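Local coordinates for protein glycosyl transferase (Staphylococcus aureus, PDB 5U02) that belongs to the glycosyl transferases and, in the trimeric assembly, joins a largely helical linker domain to two beta-rich C-terminal domains, at residues R82-Y87 and E101-G106; A90-N95 and E124-F129; D313-M318 and K333-R338. All blocks are in the same frame, centred on the assembly; numbering follows the deposited sequence.

Interaction 1. Residues R82-Y87 and E101-G106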
loop_
_atom_site.group_PDB
_atom_site.type_symbol
_atom_site.label_atom_id
_atom_site.label_comp_id
_atom_site.label_asym_id
_atom_site.label_seq_id
_atom_site.Cartn_x
_atom_site.Cartn_y
_atom_site.Cartn_z
ATOM N N ARG A 82 -31.463 1.645 -17.179
ATOM C CA ARG A 82 -32.295 0.464 -17.402
ATOM C C ARG A 82 -33.087 0.027 -16.174
ATOM O O ARG A 82 -34.278 -0.296 -16.330
ATOM C CB ARG A 82 -31.423 -0.691 -17.921
ATOM C CG ARG A 82 -30.789 -0.424 -19.275
ATOM C CD ARG A 82 -29.587 -1.325 -19.540
ATOM N NE ARG A 82 -28.826 -0.858 -20.699
ATOM C CZ ARG A 82 -27.620 -1.301 -21.039
ATOM N NH1 ARG A 82 -27.023 -2.230 -20.307
ATOM N NH2 ARG A 82 -27.009 -0.808 -22.110
ATOM N N PRO A 83 -32.528 -0.017 -14.958
ATOM C CA PRO A 83 -33.372 -0.347 -13.798
ATOM C C PRO A 83 -34.469 0.674 -13.532
ATOM O O PRO A 83 -35.581 0.282 -13.156
ATOM C CB PRO A 83 -32.367 -0.423 -12.640
ATOM C CG PRO A 83 -31.055 -0.709 -13.297
ATOM C CD PRO A 83 -31.100 0.032 -14.593
ATOM N N LEU A 84 -34.201 1.966 -13.735
ATOM C CA LEU A 84 -35.207 2.977 -13.425
ATOM C C LEU A 84 -36.319 3.000 -14.467
ATOM O O LEU A 84 -37.477 3.269 -14.137
ATOM C CB LEU A 84 -34.547 4.347 -13.300
ATOM C CG LEU A 84 -33.463 4.412 -12.231
ATOM C CD1 LEU A 84 -32.349 5.389 -12.593
ATOM C CD2 LEU A 84 -34.084 4.757 -10.895
ATOM N N LEU A 85 -35.990 2.733 -15.730
ATOM C CA LEU A 85 -37.033 2.570 -16.739
ATOM C C LEU A 85 -37.914 1.371 -16.422
ATOM O O LEU A 85 -39.135 1.419 -16.610
ATOM C CB LEU A 85 -36.421 2.412 -18.135
ATOM C CG LEU A 85 -35.619 3.568 -18.731
ATOM C CD1 LEU A 85 -34.962 3.147 -20.044
ATOM C CD2 LEU A 85 -36.527 4.763 -18.941
ATOM N N HIS A 86 -37.312 0.288 -15.926
ATOM C CA HIS A 86 -38.069 -0.927 -15.640
ATOM C C HIS A 86 -39.020 -0.721 -14.465
ATOM O O HIS A 86 -40.217 -1.012 -14.566
ATOM C CB HIS A 86 -37.094 -2.080 -15.383
ATOM C CG HIS A 86 -37.668 -3.208 -14.585
ATOM N ND1 HIS A 86 -37.713 -3.198 -13.208
ATOM C CD2 HIS A 86 -38.210 -4.387 -14.970
ATOM C CE1 HIS A 86 -38.263 -4.320 -12.778
ATOM N NE2 HIS A 86 -38.574 -5.058 -13.828
ATOM N N TYR A 87 -38.511 -0.203 -13.345
ATOM C CA TYR A 87 -39.378 0.075 -12.204
ATOM C C TYR A 87 -40.315 1.250 -12.449
ATOM O O TYR A 87 -41.272 1.423 -11.687
ATOM C CB TYR A 87 -38.547 0.332 -10.946
ATOM C CG TYR A 87 -37.714 -0.853 -10.516
ATOM C CD1 TYR A 87 -38.309 -2.057 -10.168
ATOM C CD2 TYR A 87 -36.332 -0.761 -10.446
ATOM C CE1 TYR A 87 -37.545 -3.141 -9.775
ATOM C CE2 TYR A 87 -35.565 -1.833 -10.056
ATOM C CZ TYR A 87 -36.175 -3.019 -9.721
ATOM O OH TYR A 87 -35.399 -4.080 -9.333
ATOM N N GLU A 101 -31.078 5.177 -4.488
ATOM C CA GLU A 101 -30.292 4.976 -3.278
ATOM C C GLU A 101 -29.085 4.092 -3.545
ATOM O O GLU A 101 -27.973 4.431 -3.143
ATOM C CB GLU A 101 -31.140 4.395 -2.147
ATOM C CG GLU A 101 -32.320 5.252 -1.737
ATOM C CD GLU A 101 -32.934 4.832 -0.411
ATOM O OE1 GLU A 101 -33.617 5.674 0.205
ATOM O OE2 GLU A 101 -32.730 3.675 0.002
ATOM N N SER A 102 -29.261 2.969 -4.242
ATOM C CA SER A 102 -28.119 2.067 -4.408
ATOM C C SER A 102 -26.955 2.722 -5.157
ATOM O O SER A 102 -25.792 2.390 -4.899
ATOM C CB SER A 102 -28.539 0.763 -5.099
ATOM O OG SER A 102 -29.404 -0.016 -4.291
ATOM N N TYR A 103 -27.228 3.667 -6.060
ATOM C CA TYR A 103 -26.128 4.258 -6.823
ATOM C C TYR A 103 -25.278 5.198 -5.974
ATOM O O TYR A 103 -24.070 5.306 -6.214
ATOM C CB TYR A 103 -26.638 5.011 -8.064
ATOM C CG TYR A 103 -27.154 4.117 -9.162
ATOM C CD1 TYR A 103 -26.661 2.832 -9.322
ATOM C CD2 TYR A 103 -28.167 4.542 -10.009
ATOM C CE1 TYR A 103 -27.144 2.004 -10.312
ATOM C CE2 TYR A 103 -28.662 3.722 -11.003
ATOM C CZ TYR A 103 -28.146 2.449 -11.149
ATOM O OH TYR A 103 -28.634 1.625 -12.135
ATOM N N ARG A 104 -25.870 5.852 -4.961
ATOM C CA ARG A 104 -25.165 6.906 -4.224
ATOM C C ARG A 104 -23.967 6.350 -3.445
ATOM O O ARG A 104 -22.866 6.905 -3.517
ATOM C CB ARG A 104 -26.133 7.689 -3.300
ATOM C CG ARG A 104 -26.809 6.911 -2.193
ATOM C CD ARG A 104 -27.779 7.653 -1.260
ATOM N NE ARG A 104 -28.795 6.679 -0.848
ATOM C CZ ARG A 104 -28.781 5.999 0.300
ATOM N NH1 ARG A 104 -27.822 6.199 1.193
ATOM N NH2 ARG A 104 -29.729 5.106 0.569
ATOM N N GLN A 105 -24.145 5.243 -2.713
ATOM C CA GLN A 105 -23.044 4.706 -1.911
ATOM C C GLN A 105 -22.455 3.416 -2.470
ATOM O O GLN A 105 -21.411 2.963 -1.985
ATOM C CB GLN A 105 -23.502 4.435 -0.472
ATOM C CG GLN A 105 -24.385 3.218 -0.315
ATOM C CD GLN A 105 -25.709 3.239 -1.123
ATOM O OE1 GLN A 105 -26.392 4.259 -1.191
ATOM N NE2 GLN A 105 -26.049 2.121 -1.746
ATOM N N GLY A 106 -23.128 2.779 -3.412
ATOM C CA GLY A 106 -22.617 1.528 -3.922
ATOM C C GLY A 106 -22.910 0.375 -2.988
ATOM O O GLY A 106 -22.051 -0.477 -2.739
#
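The phenol oxygen of Tyr103 reaches Pro83 and is also held by a polar partner: it is hydrogen-bonded to the main-chain O of Lys80, just ahead of helix 82-89. Against the proline ring the same OH lies 3.6 Å from Pro83 CG, and Pro83 CD is 3.8 Å from Tyr103 OH, so an apolar ring edge packs beside an oxygen whose polar need is met next door. Tyr103 can span the gap because its CG stands opposite the carbonyl carbon and beside the backbone N (chi1 -71°), which sends the ring out from helix 93-105 toward helix 82-89. The backbones themselves stay well apart, with Pro83 CA and Ser102 CA, the closest pair, separated by 11.0 Å. Leu84 adds a looser touch: its CD1 comes to the edge of the phenol ring, near the ring plane, 4.3 Å from Tyr103 CE2. Together these contacts bury about 100 Å², roughly half of it on Tyr103. Phe129 packs on Pro83 and Ile132 on Tyr103, which brings strand 129-132 up to the two helices, while Leu84 also rests on Tyr96 and Glu100. All three touching residues are buried. The chemistry is therefore that of a buried, mainly apolar contact: Pro83 packs against the hydroxyl end of the phenol and Leu84 at the ring edge, while the hydrogen bond to Lys80 O satisfies Tyr103 OH.

Interaction 2. Residues A90-N95 and E124-F129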
loop_
_atom_site.group_PDB
_atom_site.type_symbol
_atom_site.label_atom_id
_atom_site.label_comp_id
_atom_site.label_asym_id
_atom_site.label_seq_id
_atom_site.Cartn_x
_atom_site.Cartn_y
_atom_site.Cartn_z
ATOM N N ALA A 90 -43.257 -0.451 -14.086
ATOM C CA ALA A 90 -43.839 -1.237 -13.008
ATOM C C ALA A 90 -44.361 -0.378 -11.865
ATOM O O ALA A 90 -44.947 -0.928 -10.926
ATOM C CB ALA A 90 -42.812 -2.240 -12.476
ATOM N N LYS A 91 -44.170 0.938 -11.933
ATOM C CA LYS A 91 -44.585 1.882 -10.892
ATOM C C LYS A 91 -44.242 1.349 -9.504
ATOM O O LYS A 91 -45.069 1.277 -8.595
ATOM C CB LYS A 91 -46.066 2.221 -11.022
ATOM C CG LYS A 91 -46.499 2.415 -12.463
ATOM C CD LYS A 91 -47.897 2.989 -12.556
ATOM C CE LYS A 91 -48.159 3.551 -13.946
ATOM N NZ LYS A 91 -49.065 4.732 -13.922
ATOM N N ASP A 92 -42.975 0.979 -9.370
ATOM C CA ASP A 92 -42.422 0.329 -8.187
ATOM C C ASP A 92 -41.401 1.285 -7.582
ATOM O O ASP A 92 -40.243 1.315 -8.005
ATOM C CB ASP A 92 -41.788 -1.001 -8.583
ATOM C CG ASP A 92 -41.352 -1.826 -7.397
ATOM O OD1 ASP A 92 -41.248 -1.283 -6.276
ATOM O OD2 ASP A 92 -41.104 -3.030 -7.598
ATOM N N ILE A 93 -41.829 2.066 -6.587
ATOM C CA ILE A 93 -40.965 3.106 -6.037
ATOM C C ILE A 93 -40.222 2.663 -4.784
ATOM O O ILE A 93 -39.270 3.346 -4.370
ATOM C CB ILE A 93 -41.751 4.405 -5.761
ATOM C CG1 ILE A 93 -40.808 5.601 -5.856
ATOM C CG2 ILE A 93 -42.420 4.346 -4.395
ATOM C CD1 ILE A 93 -41.466 6.895 -5.617
ATOM N N ASP A 94 -40.611 1.545 -4.167
ATOM C CA ASP A 94 -39.733 0.938 -3.171
ATOM C C ASP A 94 -38.429 0.495 -3.816
ATOM O O ASP A 94 -37.349 0.663 -3.240
ATOM C CB ASP A 94 -40.421 -0.249 -2.488
ATOM C CG ASP A 94 -39.486 -1.007 -1.545
ATOM O OD1 ASP A 94 -38.802 -1.949 -2.004
ATOM O OD2 ASP A 94 -39.438 -0.643 -0.351
ATOM N N ASN A 95 -38.515 -0.061 -5.025
ATOM C CA ASN A 95 -37.330 -0.457 -5.773
ATOM C C ASN A 95 -36.729 0.704 -6.553
ATOM O O ASN A 95 -35.508 0.753 -6.729
ATOM C CB ASN A 95 -37.667 -1.603 -6.729
ATOM C CG ASN A 95 -37.906 -2.915 -6.008
ATOM O OD1 ASN A 95 -38.985 -3.501 -6.091
ATOM N ND2 ASN A 95 -36.885 -3.396 -5.314
ATOM N N GLU A 124 -34.278 -8.684 -2.894
ATOM C CA GLU A 124 -34.422 -10.132 -2.939
ATOM C C GLU A 124 -35.561 -10.530 -3.869
ATOM O O GLU A 124 -36.673 -10.004 -3.769
ATOM C CB GLU A 124 -34.665 -10.677 -1.533
ATOM C CG GLU A 124 -34.614 -12.194 -1.426
ATOM C CD GLU A 124 -34.631 -12.675 0.011
ATOM O OE1 GLU A 124 -35.490 -12.206 0.789
ATOM O OE2 GLU A 124 -33.780 -13.519 0.367
ATOM N N GLY A 125 -35.276 -11.458 -4.783
ATOM C CA GLY A 125 -36.260 -11.948 -5.724
ATOM C C GLY A 125 -36.364 -11.168 -7.019
ATOM O O GLY A 125 -36.991 -11.657 -7.968
ATOM N N GLU A 126 -35.774 -9.979 -7.091
ATOM C CA GLU A 126 -35.854 -9.145 -8.277
ATOM C C GLU A 126 -34.808 -9.579 -9.304
ATOM O O GLU A 126 -33.811 -10.220 -8.954
ATOM C CB GLU A 126 -35.657 -7.684 -7.884
ATOM C CG GLU A 126 -36.558 -6.696 -8.608
ATOM C CD GLU A 126 -37.992 -6.724 -8.128
ATOM O OE1 GLU A 126 -38.869 -6.215 -8.857
ATOM O OE2 GLU A 126 -38.246 -7.245 -7.023
ATOM N N PRO A 127 -35.020 -9.269 -10.585
ATOM C CA PRO A 127 -34.041 -9.656 -11.611
ATOM C C PRO A 127 -32.683 -9.002 -11.400
ATOM O O PRO A 127 -32.499 -8.086 -10.596
ATOM C CB PRO A 127 -34.683 -9.173 -12.914
ATOM C CG PRO A 127 -36.135 -9.188 -12.637
ATOM C CD PRO A 127 -36.282 -8.808 -11.192
ATOM N N TYR A 128 -31.710 -9.505 -12.155
ATOM C CA TYR A 128 -30.383 -8.912 -12.247
ATOM C C TYR A 128 -30.319 -8.056 -13.505
ATOM O O TYR A 128 -30.535 -8.560 -14.614
ATOM C CB TYR A 128 -29.298 -9.990 -12.294
ATOM C CG TYR A 128 -28.783 -10.471 -10.954
ATOM C CD1 TYR A 128 -29.483 -11.418 -10.216
ATOM C CD2 TYR A 128 -27.576 -10.005 -10.444
ATOM C CE1 TYR A 128 -29.006 -11.875 -9.001
ATOM C CE2 TYR A 128 -27.092 -10.454 -9.230
ATOM C CZ TYR A 128 -27.812 -11.389 -8.513
ATOM O OH TYR A 128 -27.337 -11.841 -7.305
ATOM N N PHE A 129 -30.032 -6.769 -13.335
ATOM C CA PHE A 129 -29.706 -5.896 -14.454
ATOM C C PHE A 129 -28.198 -5.919 -14.661
ATOM O O PHE A 129 -27.432 -5.682 -13.721
ATOM C CB PHE A 129 -30.198 -4.471 -14.200
ATOM C CG PHE A 129 -31.681 -4.374 -13.983
ATOM C CD1 PHE A 129 -32.219 -4.495 -12.712
ATOM C CD2 PHE A 129 -32.539 -4.172 -15.053
ATOM C CE1 PHE A 129 -33.585 -4.412 -12.511
ATOM C CE2 PHE A 129 -33.904 -4.086 -14.857
ATOM C CZ PHE A 129 -34.427 -4.206 -13.584
#
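Glu126 approaches Asp92 and Asn95, at the start of helix 93-105, from the opposite direction. A bend at CB-CG (chi2 74°) turns its carboxylate toward them. Asp92 OD2 lies 4.1 Å from Glu126 OE1, and the two carboxylate planes are close to perpendicular. Like charges at this range would be expected to raise the proton affinity of one or both acids. The side-chain amide of Asn95 also faces Glu126, its plane turned moderately from the carboxylate.

Asp92 also caps the helix: with CG opposite its backbone N (chi1 -172°), the carboxylate turns back over the first helical turn, where Asn95 N donates to Asp92 OD1 at 3.2 Å. The bond is fairly straight, 161° at the hydrogen, although the donor sits above the carboxylate plane. Tyr87 of the preceding helix touches Asp92, Asn95 and Glu126 alike, and Gln121 NE2 is hydrogen-bonded to Glu126 O. Just upstream, Lys91 has positive phi and closes helix 82-89 with two bonds back into its last turn. A Schellman motif at Lys91 is thus followed at once by the Asp92 N-cap, linking helices 82-89 and 93-105, with the loop before strand 129-132 packed against the junction.

Interaction 3. Residues D313-M318 and K333-R338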
loop_
_atom_site.group_PDB
_atom_site.type_symbol
_atom_site.label_atom_id
_atom_site.label_comp_id
_atom_site.label_asym_id
_atom_site.label_seq_id
_atom_site.Cartn_x
_atom_site.Cartn_y
_atom_site.Cartn_z
ATOM N N ASP A 313 28.252 25.341 19.896
ATOM C CA ASP A 313 27.233 25.254 20.935
ATOM C C ASP A 313 25.892 24.958 20.279
ATOM O O ASP A 313 25.710 25.175 19.077
ATOM C CB ASP A 313 27.170 26.546 21.759
ATOM C CG ASP A 313 26.370 26.394 23.031
ATOM O OD1 ASP A 313 26.260 25.262 23.542
ATOM O OD2 ASP A 313 25.857 27.416 23.528
ATOM N N MET A 314 24.955 24.448 21.078
ATOM C CA MET A 314 23.608 24.189 20.587
ATOM C C MET A 314 22.608 24.458 21.704
ATOM O O MET A 314 22.932 24.339 22.888
ATOM C CB MET A 314 23.477 22.754 20.023
ATOM C CG MET A 314 23.441 21.571 21.009
ATOM S SD MET A 314 21.863 21.287 21.831
ATOM C CE MET A 314 20.821 20.907 20.436
ATOM N N ILE A 315 21.401 24.865 21.318
ATOM C CA ILE A 315 20.333 25.190 22.257
ATOM C C ILE A 315 19.036 24.576 21.750
ATOM O O ILE A 315 18.658 24.782 20.591
ATOM C CB ILE A 315 20.155 26.711 22.442
ATOM C CG1 ILE A 315 21.499 27.412 22.636
ATOM C CG2 ILE A 315 19.243 26.995 23.635
ATOM C CD1 ILE A 315 21.385 28.918 22.678
ATOM N N MET A 316 18.364 23.823 22.618
ATOM C CA MET A 316 17.059 23.252 22.323
ATOM C C MET A 316 15.966 24.281 22.576
ATOM O O MET A 316 16.161 25.275 23.283
ATOM C CB MET A 316 16.797 22.012 23.181
ATOM C CG MET A 316 17.707 20.822 22.895
ATOM S SD MET A 316 17.393 20.094 21.276
ATOM C CE MET A 316 15.661 19.664 21.423
ATOM N N GLY A 317 14.799 24.030 21.993
ATOM C CA GLY A 317 13.685 24.944 22.137
ATOM C C GLY A 317 12.384 24.254 21.793
ATOM O O GLY A 317 12.356 23.082 21.415
ATOM N N MET A 318 11.294 25.003 21.937
ATOM C CA MET A 318 9.959 24.536 21.577
ATOM C C MET A 318 9.369 25.496 20.556
ATOM O O MET A 318 9.287 26.703 20.809
ATOM C CB MET A 318 9.059 24.429 22.807
ATOM C CG MET A 318 9.019 23.030 23.409
ATOM S SD MET A 318 7.949 21.928 22.460
ATOM C CE MET A 318 6.426 22.869 22.493
ATOM N N LYS A 333 17.369 28.132 27.209
ATOM C CA LYS A 333 18.192 29.043 27.990
ATOM C C LYS A 333 18.297 30.364 27.240
ATOM O O LYS A 333 17.828 30.499 26.107
ATOM C CB LYS A 333 19.583 28.456 28.256
ATOM C CG LYS A 333 20.453 28.354 27.015
ATOM C CD LYS A 333 21.887 27.999 27.376
ATOM C CE LYS A 333 22.790 28.094 26.159
ATOM N NZ LYS A 333 24.223 27.845 26.497
ATOM N N ASP A 334 18.921 31.343 27.886
ATOM C CA ASP A 334 19.128 32.637 27.253
ATOM C C ASP A 334 20.203 32.543 26.175
ATOM O O ASP A 334 21.137 31.739 26.261
ATOM C CB ASP A 334 19.533 33.687 28.289
ATOM C CG ASP A 334 18.363 34.173 29.120
ATOM O OD1 ASP A 334 17.207 33.867 28.765
ATOM O OD2 ASP A 334 18.602 34.872 30.127
ATOM N N ILE A 335 20.073 33.379 25.153
ATOM C CA ILE A 335 21.094 33.496 24.124
ATOM C C ILE A 335 21.476 34.965 23.997
ATOM O O ILE A 335 20.604 35.831 23.863
ATOM C CB ILE A 335 20.632 32.912 22.772
ATOM C CG1 ILE A 335 21.754 33.026 21.734
ATOM C CG2 ILE A 335 19.341 33.575 22.282
ATOM C CD1 ILE A 335 21.478 32.261 20.452
ATOM N N LYS A 336 22.773 35.245 24.083
ATOM C CA LYS A 336 23.246 36.611 23.931
ATOM C C LYS A 336 23.032 37.085 22.499
ATOM O O LYS A 336 23.054 36.296 21.550
ATOM C CB LYS A 336 24.723 36.712 24.309
ATOM C CG LYS A 336 24.995 36.410 25.774
ATOM C CD LYS A 336 26.480 36.418 26.082
ATOM C CE LYS A 336 26.733 36.187 27.564
ATOM N NZ LYS A 336 26.174 34.883 28.025
ATOM N N LYS A 337 22.808 38.393 22.354
ATOM C CA LYS A 337 22.560 38.958 21.031
ATOM C C LYS A 337 23.742 38.744 20.095
ATOM O O LYS A 337 23.549 38.530 18.894
ATOM C CB LYS A 337 22.238 40.447 21.150
ATOM N N ARG A 338 24.968 38.778 20.624
ATOM C CA ARG A 338 26.143 38.584 19.781
ATOM C C ARG A 338 26.221 37.162 19.229
ATOM O O ARG A 338 26.718 36.961 18.115
ATOM C CB ARG A 338 27.408 38.936 20.569
ATOM C CG ARG A 338 27.805 37.912 21.616
ATOM C CD ARG A 338 29.061 38.315 22.376
ATOM N NE ARG A 338 28.770 39.079 23.588
ATOM C CZ ARG A 338 28.987 38.631 24.822
ATOM N NH1 ARG A 338 29.500 37.422 25.010
ATOM N NH2 ARG A 338 28.696 39.389 25.870
HETATM O O HOH W 1 26.028 25.351 26.389
#
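Asp313 and Ile315 on strand 313-323, in the antiparallel sheet of C-terminal domain 2, meet Lys333 and Ile335 in the loop that follows strand 326-331. The domain belongs to the E-set (immunoglobulin-like) clan. Strand 326-331 is the antiparallel neighbour of strand 313-323, and residues 333-338 lead from it into helix 337-340. The backbones diverge here: the closest CA pair, Ile315 and Lys333, is 7.2 Å apart, so side chains make the contact, which buries about 208 Å².

The charged part is a salt bridge of modest strength. Lys333 NZ stands 3.4 Å from Asp313 OD2, a weak hydrogen bond by its length. A water bridges the same pair, donating to Asp313 OD1 at 2.9 Å and accepting from Lys333 NZ at 3.1 Å. Both carboxylate oxygens are thus tied to one ammonium group, one directly and one through water.

The apolar part is made by the Ile315 side chain, Ile335 and the methylenes of Lys333, which cross Ile315 at about a right angle. Lys333 leaves its backbone with CG between N and the carbonyl carbon, the crowded position (chi1 69°), and is extended beyond. Its CG packs 3.8 Å from Ile315 CG2, and Lys333 CE lies 3.8 Å from Ile315 CG1, so the chain covers the isoleucine from CG to CE before NZ reaches Asp313.

Other partners place the contact in the domain and assembly. Ile315 also packs on Val308 of strand 304-310, and Ile335 on Ile343. Beyond them, Met316 touches Met316 of the second and third subunits, so the strand carrying this contact also serves the trimer interface.

At its buried end the contact closes methyl against methyl, Ile315 CD1 lying 4.0 Å from Ile335 CD1.

Interactions 1 and 2 are neighbours, their centres 9 Å apart, and share helix 93-105. Their segments alternate along the chain, so the two contacts interlock: a probable hydrogen bond of 2.9 Å from Asp92 N to Tyr87 O joins them, and the rings of His86 and Phe129 meet edge to face. Helices 82-89 and 93-105 and the 124-129 loop thereby form one unit. Interaction 3 comes later in the sequence and on the opposite side of the chain's centre, about 66 Å from interaction 1 and 74 Å from interaction 2, centre to centre. The elongated chain thus has a largely helical end that also carries a small three-stranded sheet, and a separate beta-rich end that meets other subunits.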